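Local coordinates for protein plasmodium falciparum gamete antigen 27/25 (Plasmodium falciparum, PDB 1N81) that is of unknown molecular function but is essential for the parasite's sexual development in its gametocyte stage and may act as a dimer, at residues A[106-111]-A[148-153]; A[34-37]-A[41-44]; A[118-123]-A[172-177]. One frame throughout, in Å; residues are numbered along the deposited sequence.

Contact 1: residues A[106-111]-A[148-153]; sequences LWVEQR and YVKDVK
The side chain of K150 is laid over one face of the W107 indole, the two crossing at about a right angle, where the C-terminal end of helix 136-150 packs on the middle of helix 96-122 in the all-helical fold of Pfg27. W107 is turned with CG anti to its backbone N (chi1 -172°), which carries the indole toward the end of the other helix. K150 bends at chi2 and then runs on extended, so that successive atoms pass across the ring system. Its CD sits over the six-membered ring in a CH-pi contact, 3.8 Å from the ring centroid, and approaches CE3 of W107 most closely, at 3.6 Å from CD of K150. The methylene CE comes next, over the five-membered ring, 3.8 Å from CD2 of W107. The ammonium then ends over that same five-membered ring in a cation-pi contact: NZ of K150 is 4.1 Å from its centroid and 13° from the ring normal. On the opposite face of the indole lies CB of R111, one helical turn further along, so the indole lies between the lysine chain on one face and, nearer its rim, CB of R111 on the other, and its aromatic cloud probably eases the charge of K150.

Beside the indole the contact is purely apolar. A Schellman motif closes helix 136-150, with D151 at positive phi (54°) and its N bonded back to Y148 O, and the turn sends V152 back toward helix 96-122, where it also touches D104 and Y105. V108, which packs on F143 as well, receives both neighbours on a single methyl. CG2 of V108 lies 4.0 Å from CB of K150, and the same CG2 meets CG2 of V152 at 3.8 Å.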
loop_
_atom_site.group_PDB
_atom_site.type_symbol
_atom_site.label_atom_id
_atom_site.label_comp_id
_atom_site.label_asym_id
_atom_site.label_seq_id
_atom_site.Cartn_x
_atom_site.Cartn_y
_atom_site.Cartn_z
ATOM N N LEU A 106 -7.389 -0.589 -4.952
ATOM C CA LEU A 106 -6.385 0.131 -4.186
ATOM C C LEU A 106 -6.920 0.337 -2.784
ATOM O O LEU A 106 -6.210 0.164 -1.799
ATOM C CB LEU A 106 -6.066 1.497 -4.841
ATOM C CG LEU A 106 -5.335 1.444 -6.207
ATOM C CD1 LEU A 106 -5.059 2.849 -6.711
ATOM C CD2 LEU A 106 -4.017 0.662 -6.102
ATOM N N TRP A 107 -8.192 0.697 -2.709
ATOM C CA TRP A 107 -8.868 0.947 -1.442
ATOM C C TRP A 107 -8.815 -0.292 -0.563
ATOM O O TRP A 107 -8.505 -0.208 0.632
ATOM C CB TRP A 107 -10.332 1.311 -1.710
ATOM C CG TRP A 107 -11.114 1.774 -0.546
ATOM C CD1 TRP A 107 -11.339 3.073 -0.181
ATOM C CD2 TRP A 107 -11.802 0.954 0.437
ATOM N NE1 TRP A 107 -12.120 3.116 0.957
ATOM C CE2 TRP A 107 -12.419 1.842 1.352
ATOM C CE3 TRP A 107 -11.957 -0.423 0.616
ATOM C CZ2 TRP A 107 -13.166 1.380 2.455
ATOM C CZ3 TRP A 107 -12.697 -0.883 1.703
ATOM C CH2 TRP A 107 -13.299 0.020 2.610
ATOM N N VAL A 108 -9.136 -1.433 -1.162
ATOM C CA VAL A 108 -9.148 -2.685 -0.444
ATOM C C VAL A 108 -7.781 -2.989 0.166
ATOM O O VAL A 108 -7.675 -3.292 1.349
ATOM C CB VAL A 108 -9.580 -3.826 -1.369
ATOM C CG1 VAL A 108 -9.240 -5.204 -0.709
ATOM C CG2 VAL A 108 -11.127 -3.692 -1.652
ATOM N N GLU A 109 -6.740 -2.872 -0.641
ATOM C CA GLU A 109 -5.391 -3.141 -0.181
ATOM C C GLU A 109 -5.014 -2.148 0.931
ATOM O O GLU A 109 -4.486 -2.552 1.983
ATOM C CB GLU A 109 -4.398 -3.060 -1.356
ATOM C CG GLU A 109 -2.974 -3.479 -0.976
ATOM C CD GLU A 109 -2.005 -3.483 -2.150
ATOM O OE1 GLU A 109 -0.797 -3.656 -1.901
ATOM O OE2 GLU A 109 -2.427 -3.321 -3.318
ATOM N N GLN A 110 -5.316 -0.867 0.733
ATOM C CA GLN A 110 -4.958 0.115 1.758
ATOM C C GLN A 110 -5.703 -0.155 3.082
ATOM O O GLN A 110 -5.112 -0.111 4.180
ATOM C CB GLN A 110 -5.187 1.546 1.260
ATOM C CG GLN A 110 -4.713 2.570 2.267
ATOM C CD GLN A 110 -4.727 3.982 1.746
ATOM O OE1 GLN A 110 -5.304 4.267 0.707
ATOM N NE2 GLN A 110 -4.088 4.878 2.476
ATOM N N ARG A 111 -6.983 -0.493 2.981
ATOM C CA ARG A 111 -7.742 -0.841 4.173
ATOM C C ARG A 111 -7.205 -2.104 4.908
ATOM O O ARG A 111 -7.197 -2.156 6.140
ATOM C CB ARG A 111 -9.189 -1.107 3.810
ATOM C CG ARG A 111 -10.023 -1.541 4.964
ATOM C CD ARG A 111 -10.102 -0.465 6.051
ATOM N NE ARG A 111 -11.329 -0.607 6.838
ATOM C CZ ARG A 111 -12.399 0.184 6.729
ATOM N NH1 ARG A 111 -12.403 1.190 5.868
ATOM N NH2 ARG A 111 -13.467 -0.031 7.490
ATOM N N TYR A 148 -15.846 -7.776 -0.528
ATOM C CA TYR A 148 -17.313 -7.843 -0.439
ATOM C C TYR A 148 -17.904 -6.454 -0.275
ATOM O O TYR A 148 -18.791 -6.041 -1.027
ATOM C CB TYR A 148 -17.748 -8.727 0.735
ATOM C CG TYR A 148 -19.244 -8.686 0.992
ATOM C CD1 TYR A 148 -20.134 -9.244 0.083
ATOM C CD2 TYR A 148 -19.769 -7.997 2.096
ATOM C CE1 TYR A 148 -21.520 -9.115 0.251
ATOM C CE2 TYR A 148 -21.149 -7.856 2.281
ATOM C CZ TYR A 148 -22.013 -8.424 1.342
ATOM O OH TYR A 148 -23.365 -8.308 1.503
ATOM N N VAL A 149 -17.386 -5.717 0.699
ATOM C CA VAL A 149 -17.858 -4.375 0.978
ATOM C C VAL A 149 -17.713 -3.401 -0.185
ATOM O O VAL A 149 -18.578 -2.561 -0.421
ATOM C CB VAL A 149 -17.114 -3.800 2.186
ATOM C CG1 VAL A 149 -17.166 -2.296 2.172
ATOM C CG2 VAL A 149 -17.732 -4.344 3.467
ATOM N N LYS A 150 -16.627 -3.525 -0.929
ATOM C CA LYS A 150 -16.361 -2.598 -2.020
ATOM C C LYS A 150 -16.826 -3.166 -3.366
ATOM O O LYS A 150 -16.660 -2.548 -4.420
ATOM C CB LYS A 150 -14.854 -2.293 -2.037
ATOM C CG LYS A 150 -14.469 -0.859 -2.345
ATOM C CD LYS A 150 -14.974 0.131 -1.311
ATOM C CE LYS A 150 -14.738 1.534 -1.835
ATOM N NZ LYS A 150 -15.545 2.579 -1.168
ATOM N N ASP A 151 -17.425 -4.348 -3.306
ATOM C CA ASP A 151 -17.909 -5.036 -4.487
ATOM C C ASP A 151 -16.827 -5.216 -5.559
ATOM O O ASP A 151 -16.953 -4.735 -6.670
ATOM C CB ASP A 151 -19.126 -4.293 -5.064
ATOM C CG ASP A 151 -19.802 -5.061 -6.184
ATOM O OD1 ASP A 151 -19.946 -6.297 -6.064
ATOM O OD2 ASP A 151 -20.202 -4.420 -7.183
ATOM N N VAL A 152 -15.751 -5.904 -5.220
ATOM C CA VAL A 152 -14.706 -6.165 -6.197
ATOM C C VAL A 152 -14.256 -7.586 -5.954
ATOM O O VAL A 152 -14.528 -8.137 -4.890
ATOM C CB VAL A 152 -13.462 -5.226 -6.034
ATOM C CG1 VAL A 152 -13.806 -3.809 -6.403
ATOM C CG2 VAL A 152 -12.949 -5.265 -4.615
ATOM N N LYS A 153 -13.595 -8.189 -6.938
ATOM C CA LYS A 153 -13.069 -9.529 -6.776
ATOM C C LYS A 153 -11.690 -9.621 -7.427
ATOM O O LYS A 153 -11.549 -9.476 -8.640
ATOM C CB LYS A 153 -13.998 -10.576 -7.405
ATOM C CG LYS A 153 -14.023 -11.913 -6.641
ATOM C CD LYS A 153 -12.645 -12.320 -6.118
ATOM C CE LYS A 153 -12.688 -13.583 -5.255
ATOM N NZ LYS A 153 -12.763 -14.825 -6.076
#

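Contact 2: residues A[34-37]-A[41-44]; sequences MTLS and EKFN
The carbonyl oxygen of M34 is gripped twice by S37, the residue that also meets F43 across this tight helix-loop-helix connection between helix 13-35 and helix 42-47. OG of S37 donates to M34 O at 3.0 Å, and the backbone N of S37 reaches the same M34 O at 3.2 Å. The hydroxyl arrives at a C=O...donor angle of 151° and is tilted 16° from the carbonyl plane. Both bonds fall on a carbonyl of the last turn of helix 13-35, where L36 is the first residue to leave helical geometry.

Here L36 and S37 meet the first turn of helix 42-47, which follows E41 at the N-cap position. The two backbones come close, with CA of L36 only 5.3 Å from CA of F43. F43 carries its ring anti to the backbone N (chi1 179°), which brings the ring beside the L36-S37 backbone, obliquely to L36 O, with CD1 of F43 4.2 Å from CA of S37. At the root of the same side chain, CB of F43 packs 3.6 Å from the carbonyl O of L36 and 4.4 Å from CB of L36. The ring also touches V94, a loop residue that M34 contacts too, so this surface corner rests against the loop between helix 71-89 and helix 96-122.

L36 sends its two methyls to K42. The lysine's CB approaches them, but its chain then heads away, and its ammonium makes a weak, long ion pair with D39 in the intervening loop. The leucine branches divide the work: CD2 of L36 faces CB of K42 at 4.3 Å, whereas CD1 of L36 lies 4.1 Å from the backbone O of K42.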
loop_
_atom_site.group_PDB
_atom_site.type_symbol
_atom_site.label_atom_id
_atom_site.label_comp_id
_atom_site.label_asym_id
_atom_site.label_seq_id
_atom_site.Cartn_x
_atom_site.Cartn_y
_atom_site.Cartn_z
ATOM N N MET A 34 -3.705 5.530 -18.404
ATOM C CA MET A 34 -4.949 5.642 -19.133
ATOM C C MET A 34 -4.856 6.699 -20.243
ATOM O O MET A 34 -5.347 6.481 -21.339
ATOM C CB MET A 34 -6.083 5.938 -18.147
ATOM C CG MET A 34 -7.491 5.985 -18.739
ATOM S SD MET A 34 -7.784 7.590 -19.487
ATOM C CE MET A 34 -7.943 8.640 -18.042
ATOM N N THR A 35 -4.196 7.821 -19.984
ATOM C CA THR A 35 -4.084 8.852 -21.012
ATOM C C THR A 35 -3.106 8.431 -22.104
ATOM O O THR A 35 -3.054 9.045 -23.166
ATOM C CB THR A 35 -3.605 10.231 -20.452
ATOM O OG1 THR A 35 -2.215 10.165 -20.086
ATOM C CG2 THR A 35 -4.443 10.653 -19.259
ATOM N N LEU A 36 -2.318 7.393 -21.841
ATOM C CA LEU A 36 -1.355 6.910 -22.824
ATOM C C LEU A 36 -1.867 5.632 -23.495
ATOM O O LEU A 36 -1.138 4.992 -24.247
ATOM C CB LEU A 36 -0.007 6.595 -22.163
ATOM C CG LEU A 36 0.792 7.638 -21.386
ATOM C CD1 LEU A 36 1.959 6.945 -20.689
ATOM C CD2 LEU A 36 1.314 8.714 -22.324
ATOM N N SER A 37 -3.118 5.266 -23.230
ATOM C CA SER A 37 -3.661 4.033 -23.770
ATOM C C SER A 37 -3.762 3.973 -25.286
ATOM O O SER A 37 -3.871 2.885 -25.851
ATOM C CB SER A 37 -5.024 3.727 -23.141
ATOM O OG SER A 37 -6.026 4.644 -23.556
ATOM N N GLU A 41 3.848 1.521 -26.645
ATOM C CA GLU A 41 5.254 1.925 -26.601
ATOM C C GLU A 41 5.462 2.960 -25.499
ATOM O O GLU A 41 6.347 2.803 -24.675
ATOM C CB GLU A 41 5.729 2.480 -27.947
ATOM C CG GLU A 41 5.762 1.443 -29.084
ATOM C CD GLU A 41 6.612 0.200 -28.777
ATOM O OE1 GLU A 41 7.369 0.204 -27.777
ATOM O OE2 GLU A 41 6.526 -0.786 -29.549
ATOM N N LYS A 42 4.675 4.030 -25.494
ATOM C CA LYS A 42 4.799 5.025 -24.430
ATOM C C LYS A 42 4.193 4.329 -23.218
ATOM O O LYS A 42 4.784 4.293 -22.133
ATOM C CB LYS A 42 3.989 6.287 -24.741
ATOM C CG LYS A 42 4.542 7.117 -25.891
ATOM C CD LYS A 42 3.894 8.491 -25.982
ATOM C CE LYS A 42 4.491 9.286 -27.139
ATOM N NZ LYS A 42 3.856 10.625 -27.307
ATOM N N PHE A 43 3.004 3.783 -23.438
ATOM C CA PHE A 43 2.278 3.055 -22.418
ATOM C C PHE A 43 3.217 1.964 -21.918
ATOM O O PHE A 43 3.496 1.874 -20.726
ATOM C CB PHE A 43 1.035 2.423 -23.026
ATOM C CG PHE A 43 0.211 1.627 -22.044
ATOM C CD1 PHE A 43 -0.760 2.243 -21.272
ATOM C CD2 PHE A 43 0.422 0.259 -21.888
ATOM C CE1 PHE A 43 -1.521 1.517 -20.358
ATOM C CE2 PHE A 43 -0.336 -0.483 -20.972
ATOM C CZ PHE A 43 -1.306 0.147 -20.208
ATOM N N ASN A 44 3.743 1.164 -22.842
ATOM C CA ASN A 44 4.632 0.081 -22.444
ATOM C C ASN A 44 5.811 0.590 -21.664
ATOM O O ASN A 44 6.186 -0.003 -20.653
ATOM C CB ASN A 44 5.148 -0.726 -23.643
ATOM C CG ASN A 44 5.866 -1.988 -23.214
ATOM O OD1 ASN A 44 7.082 -2.090 -23.303
ATOM N ND2 ASN A 44 5.104 -2.958 -22.725
#

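Contact 3: residues A[118-123]-A[172-177]; sequences INVDHA and DVVDSY
The C-terminal turn of helix 96-122 faces the non-helical chain that follows helix 156-173, the CA atoms of D121 and S176 lying 6.7 Å apart and those of V120 and V174 8.7 Å apart. One hydrogen bond joins the two: OG of S176 donates to OD1 of D121 at 2.8 Å. The hydroxyl meets the carboxylate from above, 46° out of its plane. The serine torsion (chi1 68°) sets OG between its backbone N and carbonyl carbon and so directs it at the aspartate, while CB of S176 comes to 3.6 Å from the same OD1 of D121.

Beside this bond runs a thin apolar contact. CG1 of V120 meets CG1 of V174 at 4.3 Å, and the edge of the Y177 ring, from the same segment, borders that V174 methyl in plane. Helix 126-133 packs against both valines, through I132 on V120 and M133 on V174, and its K129 bonds with NZ to the backbone oxygens of V120 and A123, binding the last turn of helix 96-122 to its neighbour. V174 also rests on I15 of helix 13-35. The whole is a junction of helix ends in the all-alpha fold of Pfg27: a buried valine pair on the inner side, and a serine-aspartate bond nearer the surface that ties the departing chain to the end of helix 96-122.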
loop_
_atom_site.group_PDB
_atom_site.type_symbol
_atom_site.label_atom_id
_atom_site.label_comp_id
_atom_site.label_asym_id
_atom_site.label_seq_id
_atom_site.Cartn_x
_atom_site.Cartn_y
_atom_site.Cartn_z
ATOM N N ILE A 118 -3.265 -2.256 12.968
ATOM C CA ILE A 118 -3.883 -2.083 14.292
ATOM C C ILE A 118 -3.607 -3.298 15.163
ATOM O O ILE A 118 -3.299 -3.162 16.337
ATOM C CB ILE A 118 -5.424 -1.928 14.232
ATOM C CG1 ILE A 118 -5.808 -0.653 13.473
ATOM C CG2 ILE A 118 -5.989 -1.908 15.672
ATOM C CD1 ILE A 118 -5.163 0.613 14.027
ATOM N N ASN A 119 -3.734 -4.489 14.589
ATOM C CA ASN A 119 -3.476 -5.716 15.340
ATOM C C ASN A 119 -1.989 -5.745 15.739
ATOM O O ASN A 119 -1.654 -6.157 16.836
ATOM C CB ASN A 119 -3.835 -6.956 14.502
ATOM C CG ASN A 119 -5.357 -7.157 14.355
ATOM O OD1 ASN A 119 -5.979 -7.883 15.123
ATOM N ND2 ASN A 119 -5.947 -6.498 13.381
ATOM N N VAL A 120 -1.113 -5.290 14.847
ATOM C CA VAL A 120 0.320 -5.239 15.144
ATOM C C VAL A 120 0.620 -4.325 16.360
ATOM O O VAL A 120 1.269 -4.741 17.316
ATOM C CB VAL A 120 1.126 -4.754 13.904
ATOM C CG1 VAL A 120 2.573 -4.452 14.290
ATOM C CG2 VAL A 120 1.086 -5.845 12.805
ATOM N N ASP A 121 0.126 -3.095 16.330
ATOM C CA ASP A 121 0.335 -2.149 17.428
ATOM C C ASP A 121 -0.107 -2.689 18.796
ATOM O O ASP A 121 0.506 -2.382 19.824
ATOM C CB ASP A 121 -0.444 -0.847 17.198
ATOM C CG ASP A 121 0.054 -0.053 16.014
ATOM O OD1 ASP A 121 1.186 -0.298 15.531
ATOM O OD2 ASP A 121 -0.704 0.840 15.573
ATOM N N HIS A 122 -1.186 -3.465 18.807
ATOM C CA HIS A 122 -1.710 -3.996 20.054
ATOM C C HIS A 122 -0.994 -5.224 20.571
ATOM O O HIS A 122 -1.221 -5.605 21.709
ATOM C CB HIS A 122 -3.200 -4.312 19.926
ATOM C CG HIS A 122 -4.053 -3.115 19.621
ATOM N ND1 HIS A 122 -5.420 -3.201 19.453
ATOM C CD2 HIS A 122 -3.730 -1.813 19.429
ATOM C CE1 HIS A 122 -5.902 -2.003 19.167
ATOM N NE2 HIS A 122 -4.897 -1.144 19.146
ATOM N N ALA A 123 -0.156 -5.858 19.751
ATOM C CA ALA A 123 0.569 -7.044 20.211
ATOM C C ALA A 123 1.740 -6.586 21.092
ATOM O O ALA A 123 2.346 -5.541 20.851
ATOM C CB ALA A 123 1.068 -7.861 19.038
ATOM N N ASP A 172 8.292 -2.631 6.208
ATOM C CA ASP A 172 8.969 -1.407 5.831
ATOM C C ASP A 172 8.489 -0.157 6.514
ATOM O O ASP A 172 9.276 0.749 6.763
ATOM C CB ASP A 172 8.795 -1.103 4.343
ATOM C CG ASP A 172 9.642 -1.950 3.490
ATOM O OD1 ASP A 172 10.449 -2.713 4.064
ATOM O OD2 ASP A 172 9.508 -1.847 2.261
ATOM N N VAL A 173 7.195 -0.088 6.799
ATOM C CA VAL A 173 6.649 1.157 7.313
ATOM C C VAL A 173 6.326 1.305 8.787
ATOM O O VAL A 173 6.555 2.367 9.350
ATOM C CB VAL A 173 5.402 1.542 6.441
ATOM C CG1 VAL A 173 4.816 2.880 6.890
ATOM C CG2 VAL A 173 5.826 1.591 4.942
ATOM N N VAL A 174 5.792 0.261 9.405
ATOM C CA VAL A 174 5.447 0.309 10.819
ATOM C C VAL A 174 6.695 0.685 11.611
ATOM O O VAL A 174 7.774 0.126 11.372
ATOM C CB VAL A 174 4.941 -1.061 11.321
ATOM C CG1 VAL A 174 4.689 -1.004 12.839
ATOM C CG2 VAL A 174 3.635 -1.435 10.599
ATOM N N ASP A 175 6.547 1.625 12.546
ATOM C CA ASP A 175 7.657 2.079 13.383
ATOM C C ASP A 175 7.226 2.269 14.832
ATOM O O ASP A 175 8.026 2.691 15.667
ATOM C CB ASP A 175 8.229 3.403 12.858
ATOM C CG ASP A 175 7.315 4.593 13.143
ATOM O OD1 ASP A 175 7.715 5.749 12.892
ATOM O OD2 ASP A 175 6.192 4.369 13.619
ATOM N N SER A 176 5.978 1.931 15.137
ATOM C CA SER A 176 5.445 2.116 16.486
ATOM C C SER A 176 6.143 1.323 17.596
ATOM O O SER A 176 6.112 1.722 18.743
ATOM C CB SER A 176 3.950 1.774 16.516
ATOM O OG SER A 176 3.755 0.383 16.300
ATOM N N TYR A 177 6.756 0.200 17.261
ATOM C CA TYR A 177 7.419 -0.616 18.272
ATOM C C TYR A 177 8.931 -0.301 18.391
ATOM O O TYR A 177 9.616 -0.882 19.221
ATOM C CB TYR A 177 7.245 -2.079 17.912
ATOM C CG TYR A 177 7.972 -2.418 16.625
ATOM C CD1 TYR A 177 9.330 -2.783 16.624
ATOM C CD2 TYR A 177 7.326 -2.273 15.395
ATOM C CE1 TYR A 177 10.023 -2.983 15.400
ATOM C CE2 TYR A 177 7.998 -2.470 14.179
ATOM C CZ TYR A 177 9.336 -2.819 14.177
ATOM O OH TYR A 177 9.940 -2.982 12.948
#

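Contact 2 closes first along the chain, joining helix 13-35 to helix 42-47 across the short connection 36-41; contacts 1 and 3 follow and interleave, both using helix 96-122. On that long helix, 106-111 receives the end of helix 136-150 and 118-123 the chain leaving helix 156-173, so one helix is met at two places by later parts of the chain. The centres of contacts 1 and 3 are about 22 Å apart, and those of contacts 1 and 2 about 26 Å. Contacts 2 and 3, about 38 Å apart between centres, lie on opposite sides of the chain's centre. The protein is thus fastened at separate places, locally at one end and by long-range contacts along a shared helix.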